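Aldehyde dehydrogenase family protein (Pseudomonas syringae pv. tomato, PDB 5IUV) binds NAD+ and oxidises indole-3-acetaldehyde to the auxin indole-3-acetic acid, a step of hormone synthesis that contributes to the bacterium's virulence. Local coordinates at residues L283-F296 with F318-K330. Numbering follows the deposited sequence.
Sequences LQAAADSAASAIAF and FLPMVIEALGTWK
Ala291 and Ala325 meet methyl to methyl, CB to CB at 3.7 Å, and with Ala287 they let helices 283-295 and 318-326 approach to 8.1 Å between axes at a crossing angle of -52°. Ala287 CB touches both Met321 CB and Phe318 CE1, each at 3.8 Å, the two directions roughly at right angles. The Phe318 ring turns its edge to the first helix, with Leu283 O in the ring plane, while Val322 CG2 of its own helix lies over one face. In Leu326, CG stands anti to the backbone N (chi1 -165°), and from there the CD1 branch reaches Ala291, Ile294 and Ala295.

At the other end, the indole of Trp329, last residue of the type I turn from Leu326, lies against the last turn of helix 283-295. Ala295 CB stands 3.4 Å above the plane of the Trp329 ring, toward its rim, and Ser292 CB touches Trp329 CZ2 at 3.6 Å. No direct hydrogen bond links the segments; two waters do. One accepts from Trp329 NE1 at the indole edge and donates to Asp288 O. The other accepts from Gln284 NE2 and donates to Met321 O at 2.7 Å. That amide also gives a bond to Asp288 OD1, its partner only 6° out of the amide plane, a second restraint on its rotation.

Further out, Phe318 and Leu283 rest on Val276, and Val322 and Leu326 on Ile387, so the buried flank of the pair faces the sheet holding strands 273-276, 307-311 and 382-389. Phe296, just past the first helix, has its side chain about 4 Å from that of Phe169, seen to bind indoleacetate in a structure of this protein, though that ligand is not bound here. Neighbouring helices packed on a largely parallel sheet, joined through strand 307-311, form the alpha/beta layering characteristic of the aldehyde dehydrogenase catalytic domain.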
ATOM      1  N   LEU A 283      12.661  35.451   8.137  1.00 16.68           N
ATOM      2  CA  LEU A 283      11.974  35.934   9.331  1.00 17.12           C
ATOM      3  C   LEU A 283      10.734  36.754   8.996  1.00 17.29           C
ATOM      4  O   LEU A 283       9.780  36.770   9.765  1.00 18.30           O
ATOM      5  CB  LEU A 283      12.915  36.761  10.205  1.00 21.59           C
ATOM      6  CG  LEU A 283      13.726  35.994  11.251  1.00 25.75           C
ATOM      7  CD1 LEU A 283      14.489  36.974  12.136  1.00 28.59           C
ATOM      8  CD2 LEU A 283      12.825  35.102  12.096  1.00 24.14           C
ATOM      9  N   GLN A 284      10.745  37.448   7.860  1.00 17.89           N
ATOM     10  CA  GLN A 284       9.575  38.233   7.472  1.00 19.27           C
ATOM     11  C   GLN A 284       8.407  37.306   7.155  1.00 18.83           C
ATOM     12  O   GLN A 284       7.269  37.551   7.560  1.00 18.30           O
ATOM     13  CB  GLN A 284       9.885  39.134   6.277  1.00 19.07           C
ATOM     14  CG  GLN A 284       8.747  40.091   5.932  1.00 19.16           C
ATOM     15  CD  GLN A 284       8.440  41.059   7.060  1.00 20.87           C
ATOM     16  OE1 GLN A 284       9.325  41.751   7.557  1.00 22.54           O
ATOM     17  NE2 GLN A 284       7.180  41.112   7.468  1.00 22.30           N
ATOM     18  N   ALA A 285       8.701  36.227   6.436  1.00 19.10           N
ATOM     19  CA  ALA A 285       7.705  35.205   6.154  1.00 17.32           C
ATOM     20  C   ALA A 285       7.182  34.592   7.451  1.00 16.65           C
ATOM     21  O   ALA A 285       5.983  34.362   7.595  1.00 14.59           O
ATOM     22  CB  ALA A 285       8.292  34.132   5.248  1.00 16.32           C
ATOM     23  N   ALA A 286       8.077  34.344   8.401  1.00 14.80           N
ATOM     24  CA  ALA A 286       7.666  33.795   9.694  1.00 14.52           C
ATOM     25  C   ALA A 286       6.778  34.784  10.455  1.00 15.60           C
ATOM     26  O   ALA A 286       5.831  34.389  11.136  1.00 14.40           O
ATOM     27  CB  ALA A 286       8.883  33.424  10.528  1.00 14.56           C
ATOM     28  N   ALA A 287       7.088  36.071  10.339  1.00 15.15           N
ATOM     29  CA  ALA A 287       6.279  37.101  10.988  1.00 15.27           C
ATOM     30  C   ALA A 287       4.900  37.214  10.349  1.00 15.17           C
ATOM     31  O   ALA A 287       3.885  37.242  11.054  1.00 15.04           O
ATOM     32  CB  ALA A 287       6.991  38.445  10.943  1.00 15.79           C
ATOM     33  N   ASP A 288       4.861  37.306   9.020  1.00 15.27           N
ATOM     34  CA  ASP A 288       3.586  37.364   8.304  1.00 18.30           C
ATOM     35  C   ASP A 288       2.715  36.168   8.651  1.00 17.41           C
ATOM     36  O   ASP A 288       1.519  36.309   8.910  1.00 14.61           O
ATOM     37  CB  ASP A 288       3.798  37.413   6.788  1.00 19.69           C
ATOM     38  CG  ASP A 288       4.530  38.653   6.340  1.00 25.01           C
ATOM     39  OD1 ASP A 288       4.555  39.636   7.111  1.00 25.97           O
ATOM     40  OD2 ASP A 288       5.074  38.642   5.212  1.00 27.90           O
ATOM     41  N   SER A 289       3.324  34.988   8.650  1.00 16.30           N
ATOM     42  CA  SER A 289       2.596  33.754   8.918  1.00 15.99           C
ATOM     43  C   SER A 289       2.144  33.657  10.367  1.00 15.46           C
ATOM     44  O   SER A 289       1.066  33.147  10.638  1.00 15.30           O
ATOM     45  CB  SER A 289       3.445  32.532   8.552  1.00 15.49           C
ATOM     46  OG  SER A 289       3.621  32.457   7.146  1.00 19.07           O
ATOM     47  N   ALA A 290       2.955  34.155  11.297  1.00 13.99           N
ATOM     48  CA  ALA A 290       2.574  34.125  12.705  1.00 13.91           C
ATOM     49  C   ALA A 290       1.346  34.994  12.949  1.00 17.09           C
ATOM     50  O   ALA A 290       0.479  34.647  13.751  1.00 18.44           O
ATOM     51  CB  ALA A 290       3.726  34.578  13.584  1.00 14.16           C
ATOM     52  N   ALA A 291       1.267  36.121  12.249  1.00 15.27           N
ATOM     53  CA  ALA A 291       0.106  36.992  12.369  1.00 16.58           C
ATOM     54  C   ALA A 291      -1.119  36.358  11.717  1.00 17.12           C
ATOM     55  O   ALA A 291      -2.198  36.342  12.304  1.00 18.42           O
ATOM     56  CB  ALA A 291       0.389  38.359  11.754  1.00 16.91           C
ATOM     57  N   SER A 292      -0.950  35.850  10.499  1.00 16.16           N
ATOM     58  CA  SER A 292      -2.035  35.173   9.792  1.00 17.07           C
ATOM     59  C   SER A 292      -2.546  33.978  10.598  1.00 17.94           C
ATOM     60  O   SER A 292      -3.750  33.712  10.647  1.00 20.14           O
ATOM     61  CB  SER A 292      -1.574  34.716   8.404  1.00 21.52           C
ATOM     62  OG  SER A 292      -2.584  33.964   7.753  1.00 24.56           O
ATOM     63  N   ALA A 293      -1.622  33.278  11.249  1.00 16.15           N
ATOM     64  CA  ALA A 293      -1.955  32.083  12.021  1.00 16.43           C
ATOM     65  C   ALA A 293      -2.941  32.363  13.151  1.00 16.79           C
ATOM     66  O   ALA A 293      -3.629  31.454  13.612  1.00 17.42           O
ATOM     67  CB  ALA A 293      -0.689  31.449  12.591  1.00 16.54           C
ATOM     68  N   ILE A 294      -3.008  33.611  13.604  1.00 17.67           N
ATOM     69  CA  ILE A 294      -3.889  33.928  14.722  1.00 15.52           C
ATOM     70  C   ILE A 294      -5.046  34.839  14.306  1.00 15.76           C
ATOM     71  O   ILE A 294      -6.087  34.867  14.966  1.00 16.30           O
ATOM     72  CB  ILE A 294      -3.095  34.574  15.890  1.00 17.16           C
ATOM     73  CG1 ILE A 294      -3.934  34.590  17.172  1.00 18.95           C
ATOM     74  CG2 ILE A 294      -2.617  35.969  15.524  1.00 16.48           C
ATOM     75  CD1 ILE A 294      -4.385  33.208  17.620  1.00 18.50           C
ATOM     76  N   ALA A 295      -4.891  35.567  13.202  1.00 15.93           N
ATOM     77  CA  ALA A 295      -5.936  36.517  12.802  1.00 16.26           C
ATOM     78  C   ALA A 295      -6.889  35.960  11.742  1.00 17.88           C
ATOM     79  O   ALA A 295      -8.018  36.442  11.613  1.00 17.26           O
ATOM     80  CB  ALA A 295      -5.312  37.813  12.303  1.00 16.71           C
ATOM     81  N   PHE A 296      -6.441  34.966  10.975  1.00 16.85           N
ATOM     82  CA  PHE A 296      -7.296  34.420   9.923  1.00 17.48           C
ATOM     83  C   PHE A 296      -8.550  33.814  10.526  1.00 16.65           C
ATOM     84  O   PHE A 296      -8.485  33.099  11.531  1.00 14.69           O
ATOM     85  CB  PHE A 296      -6.573  33.369   9.083  1.00 19.00           C
ATOM     86  CG  PHE A 296      -7.440  32.773   8.000  1.00 20.78           C
ATOM     87  CD1 PHE A 296      -7.790  33.520   6.883  1.00 21.67           C
ATOM     88  CD2 PHE A 296      -7.913  31.474   8.106  1.00 21.20           C
ATOM     89  CE1 PHE A 296      -8.592  32.976   5.883  1.00 21.72           C
ATOM     90  CE2 PHE A 296      -8.718  30.926   7.113  1.00 21.72           C
ATOM     91  CZ  PHE A 296      -9.058  31.682   6.002  1.00 21.91           C
ATOM     92  N   PHE A 318      12.010  40.209  16.387  1.00 18.94           N
ATOM     93  CA  PHE A 318      10.896  39.493  15.755  1.00 18.70           C
ATOM     94  C   PHE A 318       9.522  39.984  16.202  1.00 17.85           C
ATOM     95  O   PHE A 318       8.614  40.110  15.381  1.00 18.40           O
ATOM     96  CB  PHE A 318      11.020  37.985  16.024  1.00 15.80           C
ATOM     97  CG  PHE A 318      10.036  37.132  15.254  1.00 15.20           C
ATOM     98  CD1 PHE A 318      10.047  37.112  13.864  1.00 16.76           C
ATOM     99  CD2 PHE A 318       9.130  36.322  15.922  1.00 14.85           C
ATOM    100  CE1 PHE A 318       9.156  36.318  13.153  1.00 15.22           C
ATOM    101  CE2 PHE A 318       8.232  35.521  15.218  1.00 14.25           C
ATOM    102  CZ  PHE A 318       8.242  35.521  13.833  1.00 14.18           C
ATOM    103  N   LEU A 319       9.356  40.243  17.494  1.00 18.18           N
ATOM    104  CA  LEU A 319       8.043  40.645  17.998  1.00 19.70           C
ATOM    105  C   LEU A 319       7.508  41.932  17.341  1.00 18.36           C
ATOM    106  O   LEU A 319       6.326  41.989  17.006  1.00 21.12           O
ATOM    107  CB  LEU A 319       8.068  40.797  19.522  1.00 22.79           C
ATOM    108  CG  LEU A 319       6.736  41.235  20.145  1.00 26.02           C
ATOM    109  CD1 LEU A 319       5.607  40.281  19.761  1.00 23.34           C
ATOM    110  CD2 LEU A 319       6.861  41.357  21.662  1.00 28.18           C
ATOM    111  N   PRO A 320       8.365  42.954  17.129  1.00 19.05           N
ATOM    112  CA  PRO A 320       7.837  44.116  16.400  1.00 19.61           C
ATOM    113  C   PRO A 320       7.410  43.789  14.971  1.00 19.78           C
ATOM    114  O   PRO A 320       6.472  44.404  14.461  1.00 19.38           O
ATOM    115  CB  PRO A 320       9.015  45.096  16.396  1.00 21.01           C
ATOM    116  CG  PRO A 320       9.802  44.736  17.594  1.00 21.38           C
ATOM    117  CD  PRO A 320       9.689  43.244  17.713  1.00 20.62           C
ATOM    118  N   MET A 321       8.084  42.834  14.335  1.00 19.98           N
ATOM    119  CA  MET A 321       7.690  42.399  12.999  1.00 16.97           C
ATOM    120  C   MET A 321       6.309  41.748  13.028  1.00 19.00           C
ATOM    121  O   MET A 321       5.512  41.924  12.107  1.00 17.73           O
ATOM    122  CB  MET A 321       8.724  41.428  12.420  1.00 16.69           C
ATOM    123  CG  MET A 321      10.134  41.999  12.348  1.00 17.29           C
ATOM    124  SD  MET A 321      11.362  40.779  11.831  1.00 21.64           S
ATOM    125  CE  MET A 321      10.757  40.386  10.192  1.00 22.01           C
ATOM    126  N   VAL A 322       6.036  40.990  14.089  1.00 16.04           N
ATOM    127  CA  VAL A 322       4.757  40.305  14.233  1.00 15.53           C
ATOM    128  C   VAL A 322       3.634  41.304  14.525  1.00 15.85           C
ATOM    129  O   VAL A 322       2.527  41.182  13.992  1.00 16.06           O
ATOM    130  CB  VAL A 322       4.814  39.233  15.349  1.00 19.27           C
ATOM    131  CG1 VAL A 322       3.441  38.619  15.583  1.00 14.76           C
ATOM    132  CG2 VAL A 322       5.826  38.153  14.993  1.00 18.59           C
ATOM    133  N   ILE A 323       3.928  42.296  15.355  1.00 17.48           N
ATOM    134  CA  ILE A 323       2.973  43.365  15.635  1.00 17.76           C
ATOM    135  C   ILE A 323       2.611  44.142  14.367  1.00 19.96           C
ATOM    136  O   ILE A 323       1.439  44.405  14.113  1.00 17.09           O
ATOM    137  CB  ILE A 323       3.518  44.334  16.689  1.00 19.05           C
ATOM    138  CG1 ILE A 323       3.705  43.600  18.016  1.00 19.73           C
ATOM    139  CG2 ILE A 323       2.581  45.522  16.871  1.00 18.46           C
ATOM    140  CD1 ILE A 323       4.410  44.415  19.061  1.00 20.62           C
ATOM    141  N   GLU A 324       3.611  44.494  13.565  1.00 19.98           N
ATOM    142  CA  GLU A 324       3.349  45.229  12.333  1.00 22.38           C
ATOM    143  C   GLU A 324       2.533  44.395  11.348  1.00 22.45           C
ATOM    144  O   GLU A 324       1.623  44.913  10.695  1.00 23.87           O
ATOM    145  CB  GLU A 324       4.654  45.684  11.679  1.00 29.54           C
ATOM    146  CG  GLU A 324       4.433  46.432  10.372  1.00 36.96           C
ATOM    147  CD  GLU A 324       5.647  47.219   9.921  1.00 45.72           C
ATOM    148  OE1 GLU A 324       6.783  46.781  10.203  1.00 48.64           O
ATOM    149  OE2 GLU A 324       5.460  48.283   9.287  1.00 49.02           O
ATOM    150  N   ALA A 325       2.849  43.105  11.247  1.00 17.12           N
ATOM    151  CA  ALA A 325       2.101  42.221  10.367  1.00 15.80           C
ATOM    152  C   ALA A 325       0.669  42.080  10.843  1.00 15.80           C
ATOM    153  O   ALA A 325      -0.256  42.056  10.038  1.00 18.18           O
ATOM    154  CB  ALA A 325       2.766  40.845  10.283  1.00 15.27           C
ATOM    155  N   LEU A 326       0.487  41.980  12.155  1.00 16.40           N
ATOM    156  CA  LEU A 326      -0.848  41.770  12.702  1.00 17.47           C
ATOM    157  C   LEU A 326      -1.708  43.008  12.489  1.00 17.20           C
ATOM    158  O   LEU A 326      -2.929  42.913  12.374  1.00 17.17           O
ATOM    159  CB  LEU A 326      -0.788  41.411  14.187  1.00 18.79           C
ATOM    160  CG  LEU A 326      -2.119  40.834  14.683  1.00 20.77           C
ATOM    161  CD1 LEU A 326      -2.375  39.452  14.078  1.00 20.88           C
ATOM    162  CD2 LEU A 326      -2.195  40.796  16.194  1.00 19.63           C
ATOM    163  N   GLY A 327      -1.060  44.164  12.400  1.00 18.57           N
ATOM    164  CA  GLY A 327      -1.758  45.414  12.167  1.00 20.77           C
ATOM    165  C   GLY A 327      -2.418  45.506  10.800  1.00 22.91           C
ATOM    166  O   GLY A 327      -3.251  46.379  10.572  1.00 27.59           O
ATOM    167  N   THR A 328      -2.053  44.614   9.886  1.00 20.74           N
ATOM    168  CA  THR A 328      -2.668  44.615   8.560  1.00 21.59           C
ATOM    169  C   THR A 328      -3.966  43.811   8.550  1.00 21.74           C
ATOM    170  O   THR A 328      -4.716  43.829   7.569  1.00 22.16           O
ATOM    171  CB  THR A 328      -1.723  44.043   7.492  1.00 20.76           C
ATOM    172  OG1 THR A 328      -1.619  42.623   7.649  1.00 23.04           O
ATOM    173  CG2 THR A 328      -0.347  44.666   7.604  1.00 20.85           C
ATOM    174  N   TRP A 329      -4.223  43.100   9.640  1.00 20.23           N
ATOM    175  CA  TRP A 329      -5.447  42.323   9.780  1.00 19.70           C
ATOM    176  C   TRP A 329      -6.466  43.148  10.560  1.00 19.46           C
ATOM    177  O   TRP A 329      -6.355  43.298  11.778  1.00 18.13           O
ATOM    178  CB  TRP A 329      -5.161  40.984  10.472  1.00 18.99           C
ATOM    179  CG  TRP A 329      -4.311  40.057   9.639  1.00 18.47           C
ATOM    180  CD1 TRP A 329      -2.943  40.058   9.538  1.00 17.50           C
ATOM    181  CD2 TRP A 329      -4.774  39.001   8.784  1.00 17.59           C
ATOM    182  NE1 TRP A 329      -2.532  39.069   8.671  1.00 16.86           N
ATOM    183  CE2 TRP A 329      -3.634  38.402   8.200  1.00 16.13           C
ATOM    184  CE3 TRP A 329      -6.040  38.498   8.457  1.00 19.11           C
ATOM    185  CZ2 TRP A 329      -3.724  37.332   7.307  1.00 15.36           C
ATOM    186  CZ3 TRP A 329      -6.127  37.431   7.571  1.00 16.43           C
ATOM    187  CH2 TRP A 329      -4.974  36.862   7.005  1.00 16.34           C
ATOM    188  N   LYS A 330      -7.450  43.699   9.851  1.00 19.27           N
ATOM    189  CA  LYS A 330      -8.378  44.653  10.443  1.00 22.52           C
ATOM    190  C   LYS A 330      -9.835  44.224  10.315  1.00 22.08           C
ATOM    191  O   LYS A 330     -10.325  43.961   9.211  1.00 21.08           O
ATOM    192  CB  LYS A 330      -8.202  46.034   9.804  1.00 26.97           C
ATOM    193  CG  LYS A 330      -6.763  46.499   9.700  1.00 29.87           C
ATOM    194  CD  LYS A 330      -6.688  47.930   9.172  1.00 34.69           C
ATOM    195  CE  LYS A 330      -5.263  48.319   8.815  1.00 37.60           C
ATOM    196  NZ  LYS A 330      -5.138  49.786   8.606  1.00 40.01           N
TER
HETATM  197  O   HOH W   1       6.098  42.939   9.718  1.00 13.19           O
HETATM  198  O   HOH W   2       0.126  38.361   7.672  1.00 21.00           O